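Local coordinates for hypothetical protein Atu2327 (Agrobacterium tumefaciens, PDB 2O8I) that probably catalyses the decarboxylation of 2-oxo-4-hydroxy-4-carboxy-5-ureidoimidazoline (OHCU) to allantoin in urate breakdown, at residues E5-R10 / E23-A28; G12-H17 / G42-Q47; G58-H63 / Q141-A146; F115-K120 / H125-A130. One frame throughout, in Å; residues are numbered along the deposited sequence.

In the fold
From the N terminus, contact 1 closes the loop between helices 4-11 and 19-27, and contact 2 brings the loop 12-17 onto helix 37-50. Their segments alternate along the chain, so the two closures cross; they also touch, Ala25 CB lying 3.7 Å from Leu44 CD2. Contact 3 comes next in series and closes the long connection from helix 53-62 to helix 139-161. Contact 4 is nested inside it, a short closure between the loop 115-120 and helix 124-135. Contact 2 meets contact 3 through Phe15 and Val59, and contact 3 meets contact 4 through Leu60 and Ile116. Contacts 1 and 4 lie on opposite sides of the chain's centre, their own centres about 30 Å apart.

Contact 1. Residues E5-R10 / E23-A28; sequences EEFVAR and ERAYDA
Phe7 and Tyr26 form an offset edge-to-face (T-shaped) aromatic pair between helices 4-11 and 19-27, consecutive helices of this all-helical fold. The local axes run in broadly opposed directions, 138° between them, and approach to 9.5 Å. In the ring pair the edge of Tyr26 is turned to the face of Phe7, with centroids 5.4 Å apart and planes at 65°. Both residues place CG anti to the backbone N (chi1 -170° for Phe7), and as both CB atoms already point across the gap, the rings come together between the helices. The overlap starts near the root of Phe7, where CB and CG meet CD2 of Tyr26, whereas the CE2 side of the Phe7 ring reaches Ala25, CE2 standing 4.0 Å from its CB. The tyrosine hydroxyl is held outside the pair, by a hydrogen bond to Val2 O. Next to Phe7, Val8 packs on Glu23, about a turn before Tyr26. The glutamate's CB points away from helix 4-11, but its chain bends at chi2 and brings the carboxylate back toward the valine; its OE1 is engaged in a salt bridge with Arg4. The two valine branches divide the work: CG1 lies 3.9 Å from Glu23 OE2, and CG2 lies 3.9 Å from Glu23 N.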
# COMPACT_ATOMS: atom_id res chain seq x y z
N GLU A 5 -20.76 4.01 6.95
CA GLU A 5 -19.52 3.86 7.63
C GLU A 5 -18.89 2.62 7.05
O GLU A 5 -17.69 2.57 6.81
CB GLU A 5 -19.81 3.67 9.12
CG GLU A 5 -18.59 3.81 9.98
CD GLU A 5 -18.41 2.62 10.94
OE1 GLU A 5 -19.24 2.54 11.89
OE2 GLU A 5 -17.45 1.79 10.74
N GLU A 6 -19.73 1.65 6.79
CA GLU A 6 -19.26 0.40 6.32
C GLU A 6 -18.86 0.46 4.84
O GLU A 6 -17.76 0.05 4.46
CB GLU A 6 -20.29 -0.67 6.63
CG GLU A 6 -20.12 -1.88 5.76
CD GLU A 6 -21.25 -2.91 5.85
OE1 GLU A 6 -22.33 -2.70 6.59
OE2 GLU A 6 -21.00 -3.92 5.11
N PHE A 7 -19.70 1.01 4.00
CA PHE A 7 -19.32 1.25 2.61
C PHE A 7 -18.01 2.00 2.42
O PHE A 7 -17.20 1.66 1.58
CB PHE A 7 -20.42 2.03 1.93
CG PHE A 7 -20.29 2.16 0.45
CD1 PHE A 7 -20.94 1.26 -0.40
CD2 PHE A 7 -19.62 3.24 -0.11
CE1 PHE A 7 -20.88 1.40 -1.80
CE2 PHE A 7 -19.55 3.41 -1.53
CZ PHE A 7 -20.16 2.47 -2.37
N VAL A 8 -17.80 3.06 3.18
CA VAL A 8 -16.63 3.86 3.00
C VAL A 8 -15.46 3.10 3.54
O VAL A 8 -14.34 3.25 3.07
CB VAL A 8 -16.79 5.23 3.70
CG1 VAL A 8 -15.47 5.98 3.82
CG2 VAL A 8 -17.86 6.06 2.94
N ALA A 9 -15.71 2.20 4.49
CA ALA A 9 -14.63 1.54 5.11
C ALA A 9 -13.92 0.43 4.33
O ALA A 9 -12.76 0.60 4.01
CB ALA A 9 -15.02 1.03 6.48
N ARG A 10 -14.51 -0.68 3.92
CA ARG A 10 -14.96 -1.03 2.61
C ARG A 10 -14.28 -0.64 1.33
O ARG A 10 -13.43 -1.38 0.83
CB ARG A 10 -16.39 -1.45 2.47
CG ARG A 10 -16.44 -2.88 2.06
CD ARG A 10 -16.96 -3.64 3.14
NE ARG A 10 -18.29 -4.19 2.92
CZ ARG A 10 -18.69 -5.22 2.12
NH1 ARG A 10 -17.89 -5.83 1.24
NH2 ARG A 10 -19.97 -5.62 2.20
N GLU A 23 -17.35 8.17 -0.29
CA GLU A 23 -18.38 9.01 0.36
C GLU A 23 -19.41 9.48 -0.68
O GLU A 23 -20.62 9.30 -0.51
CB GLU A 23 -17.78 10.28 0.95
CG GLU A 23 -16.62 10.14 1.89
CD GLU A 23 -17.08 10.10 3.32
OE1 GLU A 23 -18.31 10.35 3.56
OE2 GLU A 23 -16.23 9.80 4.22
N ARG A 24 -18.94 10.09 -1.76
CA ARG A 24 -19.84 10.59 -2.78
C ARG A 24 -20.60 9.48 -3.45
O ARG A 24 -21.80 9.63 -3.71
CB ARG A 24 -19.10 11.37 -3.84
CG ARG A 24 -18.48 12.62 -3.28
CD ARG A 24 -17.80 13.38 -4.39
NE ARG A 24 -17.06 14.47 -3.78
CZ ARG A 24 -16.12 15.17 -4.39
NH1 ARG A 24 -15.78 14.86 -5.64
NH2 ARG A 24 -15.51 16.15 -3.72
N ALA A 25 -19.92 8.36 -3.74
CA ALA A 25 -20.64 7.20 -4.31
C ALA A 25 -21.78 6.79 -3.38
O ALA A 25 -22.83 6.35 -3.86
CB ALA A 25 -19.73 6.03 -4.56
N TYR A 26 -21.56 6.91 -2.07
CA TYR A 26 -22.57 6.47 -1.13
C TYR A 26 -23.79 7.40 -1.20
O TYR A 26 -24.94 6.93 -1.17
CB TYR A 26 -22.04 6.34 0.31
CG TYR A 26 -23.04 5.58 1.20
CD1 TYR A 26 -24.10 6.26 1.86
CD2 TYR A 26 -22.98 4.20 1.32
CE1 TYR A 26 -25.01 5.58 2.65
CE2 TYR A 26 -23.93 3.50 2.12
CZ TYR A 26 -24.92 4.20 2.77
OH TYR A 26 -25.83 3.53 3.57
N ASP A 27 -23.52 8.70 -1.32
CA ASP A 27 -24.57 9.70 -1.44
C ASP A 27 -25.27 9.66 -2.79
O ASP A 27 -26.40 10.14 -2.89
CB ASP A 27 -24.06 11.10 -1.08
CG ASP A 27 -23.67 11.21 0.41
OD1 ASP A 27 -24.18 10.41 1.23
OD2 ASP A 27 -22.85 12.08 0.76
N ALA A 28 -24.66 9.03 -3.78
CA ALA A 28 -25.34 8.76 -5.05
C ALA A 28 -26.16 7.47 -5.05
O ALA A 28 -26.74 7.08 -6.09
CB ALA A 28 -24.34 8.72 -6.20

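Contact 2. Residues G12-H17 / G42-Q47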
# COMPACT_ATOMS: atom_id res chain seq x y z
N GLY A 12 -13.41 2.77 0.60
CA GLY A 12 -12.62 3.99 0.73
C GLY A 12 -11.19 3.93 0.18
O GLY A 12 -10.70 4.95 -0.31
N GLY A 13 -10.54 2.75 0.26
CA GLY A 13 -9.18 2.55 -0.20
C GLY A 13 -9.04 2.10 -1.65
O GLY A 13 -7.92 1.92 -2.13
N VAL A 14 -10.13 1.86 -2.35
CA VAL A 14 -10.00 1.28 -3.68
C VAL A 14 -9.28 2.29 -4.60
O VAL A 14 -8.49 1.92 -5.47
CB VAL A 14 -11.41 0.85 -4.25
CG1 VAL A 14 -11.37 0.60 -5.76
CG2 VAL A 14 -11.93 -0.37 -3.51
N PHE A 15 -9.59 3.56 -4.41
CA PHE A 15 -8.78 4.63 -4.91
C PHE A 15 -7.99 5.02 -3.68
O PHE A 15 -8.53 5.50 -2.69
CB PHE A 15 -9.66 5.80 -5.44
CG PHE A 15 -10.36 5.47 -6.73
CD1 PHE A 15 -11.48 4.66 -6.75
CD2 PHE A 15 -9.88 5.92 -7.92
CE1 PHE A 15 -12.14 4.31 -7.96
CE2 PHE A 15 -10.51 5.59 -9.13
CZ PHE A 15 -11.65 4.78 -9.13
N GLU A 16 -6.70 4.75 -3.75
CA GLU A 16 -5.84 4.85 -2.62
C GLU A 16 -5.93 6.20 -1.92
O GLU A 16 -5.95 7.22 -2.57
CB GLU A 16 -4.42 4.57 -3.10
CG GLU A 16 -3.53 4.24 -1.96
CD GLU A 16 -3.43 2.76 -1.73
OE1 GLU A 16 -3.84 1.99 -2.59
OE2 GLU A 16 -2.90 2.37 -0.71
N HIS A 17 -6.01 6.19 -0.58
CA HIS A 17 -6.12 7.41 0.22
C HIS A 17 -7.20 8.36 -0.30
O HIS A 17 -7.16 9.57 0.02
CB HIS A 17 -4.76 8.12 0.35
CG HIS A 17 -3.68 7.27 0.96
ND1 HIS A 17 -2.67 6.72 0.21
CD2 HIS A 17 -3.50 6.82 2.23
CE1 HIS A 17 -1.90 5.97 0.99
NE2 HIS A 17 -2.38 6.01 2.21
N GLY A 42 -18.28 0.60 -11.41
CA GLY A 42 -18.95 1.58 -12.24
C GLY A 42 -19.26 2.80 -11.37
O GLY A 42 -19.07 3.95 -11.81
N ALA A 43 -19.71 2.55 -10.13
CA ALA A 43 -20.17 3.60 -9.23
C ALA A 43 -19.01 4.46 -8.76
O ALA A 43 -19.10 5.69 -8.76
CB ALA A 43 -20.90 3.00 -8.05
N LEU A 44 -17.91 3.81 -8.39
CA LEU A 44 -16.70 4.51 -7.97
C LEU A 44 -16.03 5.30 -9.12
O LEU A 44 -15.70 6.49 -8.94
CB LEU A 44 -15.72 3.55 -7.28
CG LEU A 44 -16.25 2.88 -6.01
CD1 LEU A 44 -15.15 2.01 -5.39
CD2 LEU A 44 -16.80 3.88 -4.94
N CYS A 45 -15.88 4.68 -10.30
CA CYS A 45 -15.37 5.42 -11.46
C CYS A 45 -16.22 6.64 -11.78
O CYS A 45 -15.68 7.71 -12.11
CB CYS A 45 -15.23 4.52 -12.69
SG CYS A 45 -13.91 3.33 -12.43
N ALA A 46 -17.54 6.49 -11.67
CA ALA A 46 -18.43 7.61 -11.91
C ALA A 46 -18.04 8.81 -11.07
O ALA A 46 -17.95 9.92 -11.60
CB ALA A 46 -19.88 7.23 -11.68
N GLN A 47 -17.79 8.62 -9.79
CA GLN A 47 -17.35 9.75 -8.97
C GLN A 47 -15.94 10.24 -9.35
O GLN A 47 -15.64 11.44 -9.23
CB GLN A 47 -17.38 9.41 -7.49
CG GLN A 47 -18.69 9.00 -6.95
CD GLN A 47 -19.79 10.01 -7.23
OE1 GLN A 47 -20.89 9.63 -7.58
NE2 GLN A 47 -19.49 11.30 -7.07
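Leu44 receives two consecutive loop residues, Val14 and Phe15, in a loop-on-helix packing that sets the connection between helices 4-11 and 19-27 against helix 37-50 in the interior of the helical fold. No hydrogen bond crosses the contact. The purely aliphatic part is Val14 against Leu44, and the two side chains lie roughly perpendicular: CG1 of Val14 is 4.1 Å from CD1 of Leu44, and the valine CB lies equally near that methyl. Leu44 is extended beyond CG (chi2 -177°), which carries CD1 out to this meeting point. The aromatic-aliphatic part involves the root of the same leucine. The Phe15 and Leu44 side chains lie alongside one another, pointing opposite ways, with CE1 of Phe15 3.7 Å from CB of Leu44. Helix 139-161 flanks the same loop residues, Ala154 touching both Val14 and Phe15, while Phe48 adds a second ring at about 45° to that of Phe15. Polar anchoring comes from the next loop residue, as Glu16 OE1 makes a salt bridge with Arg157 of that helix. The sulfur contact is the loosest: SG of Cys45 sits at the edge of the Phe15 ring, near its plane, 4.3 Å from CZ.

Contact 3. Residues G58-H63 / Q141-A146; sequences GVLRAH and QEFATA
Leu60 inserts between Phe143 and Ala146 in a helix-to-helix apolar packing that joins helix 53-62 to the long helix 139-161 inside the helical bundle. Of the three residues Leu60 has the largest area buried by the contact, and its CB points at the opposing helix. The nearest backbone positions also centre on it, the CA atoms of Leu60 and Ala146 being 7.2 Å apart. Two of its atoms do the touching, CD2 on Phe143 and CG on Ala146. Methyl CD2 of Leu60 is 3.5 Å from Phe143 CE1 and nearly as close to Phe143 CD1; the nearest ring atoms are thus those of the CD1-CE1 bond, approached obliquely. Ala146, the second in buried area, has only its methyl to offer, directed toward Leu60. Phe143 reaches the contact less directly. Its CB does not aim at helix 53-62, but with CG anti to the backbone N (chi1 -166°) the ring swings across, and the leucine and phenylalanine side chains cross at a slant. The same ring also packs on Glu53, Arg56 and Leu57, so it spans two turns of helix 53-62. Leu60 in turn extends along helix 139-161, touching Thr147 and Val150 beyond the segment. No hydrogen bond joins the two segments; on the Ala146 side the join is made by Leu60 CG, 4.1 Å from Ala146 CB.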
# COMPACT_ATOMS: atom_id res chain seq x y z
N GLY A 58 -5.01 14.89 -7.27
CA GLY A 58 -4.78 14.40 -5.91
C GLY A 58 -4.79 12.88 -5.80
O GLY A 58 -4.03 12.28 -5.04
N VAL A 59 -5.63 12.23 -6.60
CA VAL A 59 -5.74 10.78 -6.53
C VAL A 59 -4.49 10.18 -7.10
O VAL A 59 -3.95 9.22 -6.54
CB VAL A 59 -6.98 10.27 -7.31
CG1 VAL A 59 -6.95 8.77 -7.52
CG2 VAL A 59 -8.30 10.74 -6.63
N LEU A 60 -4.01 10.74 -8.21
CA LEU A 60 -2.79 10.23 -8.86
C LEU A 60 -1.62 10.34 -7.91
O LEU A 60 -0.83 9.42 -7.78
CB LEU A 60 -2.49 11.05 -10.10
CG LEU A 60 -2.99 10.57 -11.48
CD1 LEU A 60 -4.23 9.76 -11.45
CD2 LEU A 60 -3.16 11.76 -12.39
N ARG A 61 -1.53 11.49 -7.25
CA ARG A 61 -0.43 11.75 -6.38
C ARG A 61 -0.44 10.89 -5.13
O ARG A 61 0.60 10.67 -4.55
CB ARG A 61 -0.40 13.24 -6.01
CG ARG A 61 -0.02 14.12 -7.18
CD ARG A 61 0.13 15.54 -6.76
NE ARG A 61 0.91 16.28 -7.75
CZ ARG A 61 0.84 17.60 -7.96
NH1 ARG A 61 -0.00 18.32 -7.24
NH2 ARG A 61 1.59 18.19 -8.89
N ALA A 62 -1.61 10.42 -4.71
CA ALA A 62 -1.70 9.60 -3.48
C ALA A 62 -1.40 8.13 -3.79
O ALA A 62 -1.09 7.36 -2.88
CB ALA A 62 -3.10 9.74 -2.85
N HIS A 63 -1.51 7.75 -5.06
CA HIS A 63 -1.31 6.38 -5.44
C HIS A 63 0.11 5.85 -5.15
O HIS A 63 1.10 6.56 -5.34
CB HIS A 63 -1.65 6.23 -6.91
CG HIS A 63 -1.91 4.83 -7.31
ND1 HIS A 63 -3.18 4.30 -7.37
CD2 HIS A 63 -1.07 3.83 -7.65
CE1 HIS A 63 -3.11 3.03 -7.75
NE2 HIS A 63 -1.84 2.73 -7.94
N GLN A 141 -1.25 13.67 -22.19
CA GLN A 141 -1.32 12.25 -22.54
C GLN A 141 -1.16 11.35 -21.31
O GLN A 141 -1.99 10.46 -21.08
CB GLN A 141 -0.28 11.87 -23.58
CG GLN A 141 -0.30 12.72 -24.82
CD GLN A 141 0.94 12.48 -25.69
OE1 GLN A 141 2.09 12.75 -25.30
NE2 GLN A 141 0.71 11.97 -26.88
N GLU A 142 -0.12 11.61 -20.52
CA GLU A 142 0.12 10.90 -19.26
C GLU A 142 -0.98 11.04 -18.23
O GLU A 142 -1.17 10.17 -17.39
CB GLU A 142 1.43 11.33 -18.61
CG GLU A 142 2.54 10.70 -19.25
CD GLU A 142 2.35 9.21 -19.36
OE1 GLU A 142 2.51 8.53 -18.31
OE2 GLU A 142 2.08 8.74 -20.52
N PHE A 143 -1.68 12.15 -18.27
CA PHE A 143 -2.78 12.31 -17.35
C PHE A 143 -3.92 11.43 -17.82
O PHE A 143 -4.54 10.76 -17.00
CB PHE A 143 -3.19 13.77 -17.27
CG PHE A 143 -4.08 14.08 -16.14
CD1 PHE A 143 -3.55 14.42 -14.90
CD2 PHE A 143 -5.46 14.06 -16.30
CE1 PHE A 143 -4.37 14.72 -13.83
CE2 PHE A 143 -6.30 14.34 -15.24
CZ PHE A 143 -5.75 14.69 -13.98
N ALA A 144 -4.17 11.38 -19.12
CA ALA A 144 -5.14 10.42 -19.65
C ALA A 144 -4.75 8.97 -19.30
O ALA A 144 -5.55 8.24 -18.74
CB ALA A 144 -5.33 10.60 -21.18
N THR A 145 -3.51 8.57 -19.59
CA THR A 145 -3.04 7.21 -19.30
C THR A 145 -3.11 6.87 -17.81
O THR A 145 -3.66 5.83 -17.46
CB THR A 145 -1.62 7.00 -19.83
OG1 THR A 145 -1.66 7.10 -21.23
CG2 THR A 145 -1.06 5.62 -19.51
N ALA A 146 -2.55 7.74 -16.95
CA ALA A 146 -2.48 7.50 -15.51
C ALA A 146 -3.85 7.34 -14.92
O ALA A 146 -4.06 6.42 -14.16
CB ALA A 146 -1.74 8.59 -14.79

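Contact 4. Residues F115-K120 / H125-A130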
# COMPACT_ATOMS: atom_id res chain seq x y z
N PHE A 115 4.62 6.86 -11.18
CA PHE A 115 4.36 6.05 -12.34
C PHE A 115 3.33 5.00 -11.94
O PHE A 115 3.56 4.17 -11.06
CB PHE A 115 5.66 5.39 -12.79
CG PHE A 115 5.50 4.51 -13.99
CD1 PHE A 115 5.12 5.03 -15.21
CD2 PHE A 115 5.77 3.13 -13.89
CE1 PHE A 115 4.96 4.22 -16.33
CE2 PHE A 115 5.64 2.29 -15.01
CZ PHE A 115 5.21 2.83 -16.24
N ILE A 116 2.16 5.09 -12.56
CA ILE A 116 1.05 4.26 -12.16
C ILE A 116 0.75 3.28 -13.30
O ILE A 116 0.60 3.67 -14.50
CB ILE A 116 -0.16 5.12 -11.90
CG1 ILE A 116 0.07 6.03 -10.70
CG2 ILE A 116 -1.43 4.24 -11.70
CD1 ILE A 116 -0.98 7.18 -10.60
N ILE A 117 0.70 2.00 -12.95
CA ILE A 117 0.49 0.99 -13.96
C ILE A 117 -0.16 -0.25 -13.35
O ILE A 117 0.28 -0.72 -12.31
CB ILE A 117 1.82 0.66 -14.71
CG1 ILE A 117 1.51 -0.20 -15.94
CG2 ILE A 117 2.92 0.10 -13.77
CD1 ILE A 117 2.75 -0.60 -16.69
N ALA A 118 -1.25 -0.72 -13.97
CA ALA A 118 -1.84 -2.01 -13.60
C ALA A 118 -0.85 -3.09 -14.02
O ALA A 118 -0.33 -3.08 -15.14
CB ALA A 118 -3.15 -2.21 -14.28
N VAL A 119 -0.63 -4.04 -13.14
CA VAL A 119 0.52 -4.91 -13.21
C VAL A 119 0.12 -6.40 -13.31
O VAL A 119 0.98 -7.25 -13.59
CB VAL A 119 1.39 -4.57 -11.98
CG1 VAL A 119 1.83 -5.79 -11.20
CG2 VAL A 119 2.50 -3.59 -12.34
N LYS A 120 -1.16 -6.72 -13.10
CA LYS A 120 -1.64 -8.10 -13.23
C LYS A 120 -1.21 -8.67 -14.58
O LYS A 120 -1.45 -8.07 -15.62
CB LYS A 120 -3.17 -8.24 -13.03
CG LYS A 120 -3.70 -9.65 -13.32
CD LYS A 120 -4.97 -10.12 -12.53
CE LYS A 120 -4.86 -10.05 -10.97
NZ LYS A 120 -3.63 -10.70 -10.40
N HIS A 125 9.86 -6.87 -18.20
CA HIS A 125 9.94 -6.24 -19.52
C HIS A 125 8.73 -5.39 -19.87
O HIS A 125 8.91 -4.25 -20.33
CB HIS A 125 10.21 -7.26 -20.61
CG HIS A 125 11.59 -7.81 -20.52
ND1 HIS A 125 12.72 -7.00 -20.58
CD2 HIS A 125 12.03 -9.08 -20.34
CE1 HIS A 125 13.79 -7.76 -20.44
NE2 HIS A 125 13.40 -9.02 -20.29
N ASP A 126 7.51 -5.91 -19.64
CA ASP A 126 6.30 -5.15 -19.93
C ASP A 126 6.34 -3.78 -19.28
O ASP A 126 5.87 -2.80 -19.86
CB ASP A 126 5.04 -5.88 -19.46
CG ASP A 126 4.87 -7.22 -20.13
OD1 ASP A 126 5.13 -7.31 -21.34
OD2 ASP A 126 4.49 -8.19 -19.44
N ILE A 127 6.91 -3.74 -18.08
CA ILE A 127 6.91 -2.52 -17.29
C ILE A 127 7.94 -1.51 -17.81
O ILE A 127 7.61 -0.31 -18.00
CB ILE A 127 7.10 -2.83 -15.78
CG1 ILE A 127 5.74 -3.26 -15.21
CG2 ILE A 127 7.63 -1.58 -15.04
CD1 ILE A 127 5.86 -4.26 -14.11
N LEU A 128 9.16 -2.01 -18.03
CA LEU A 128 10.21 -1.23 -18.67
C LEU A 128 9.72 -0.66 -20.01
O LEU A 128 10.01 0.50 -20.35
CB LEU A 128 11.46 -2.08 -18.82
CG LEU A 128 12.02 -2.47 -17.44
CD1 LEU A 128 13.19 -3.47 -17.49
CD2 LEU A 128 12.42 -1.19 -16.70
N SER A 129 8.95 -1.45 -20.75
CA SER A 129 8.49 -1.02 -22.06
C SER A 129 7.56 0.18 -21.91
O SER A 129 7.71 1.20 -22.59
CB SER A 129 7.78 -2.18 -22.79
OG SER A 129 7.03 -1.74 -23.91
N ALA A 130 6.61 0.04 -20.99
CA ALA A 130 5.66 1.09 -20.67
C ALA A 130 6.37 2.35 -20.14
O ALA A 130 6.04 3.44 -20.57
CB ALA A 130 4.61 0.57 -19.72
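Phe115 opens the contact, its ring set against the last turn of the segment 125-130. CZ is the leading atom, 4.2 Å from CB of Ala130 and about as near to that residue's carbonyl carbon. Further back on the ring, CE2 stands 4.4 Å from CG2 of Ile127, a looser approach. With CB aimed at the helix and CG anti to the backbone N (chi1 179°), the ring extends toward it. Ile116 faces the other way, its carbonyl O accepting a hydrogen bond from Arg134 NH1 and its side chain packing on His63 and helix 139-161. At Ile117 the chain again addresses the helix, and here the side chain is fully extended (chi1 -169°, chi2 -178°), so its terminal methyl carries the contact. That CD1 lies 3.7 Å from CB of Ala130 and 4.3 Å from CG1 of Ile127, placing it against residues one helical turn apart. Ala118 turns back like Ile116, with its N bound to Gln149 OE1. Val119 then meets the other end of Ile127: the side chains cross at a slant, with CG2 of Val119 3.9 Å from CD1 of Ile127. Ile127 is thereby touched through different atoms by Phe115, Ile117 and Val119, of which the first two point their CB at the helix. The side-chain contacts are apolar, and no hydrogen bond crosses. They pack the connection after helix 94-111 onto the start of helix 124-135, with Phe100 of helix 94-111 against Ile127, helix 139-161 behind Ile116 and Ala118, and Leu76 of the second subunit against Val119.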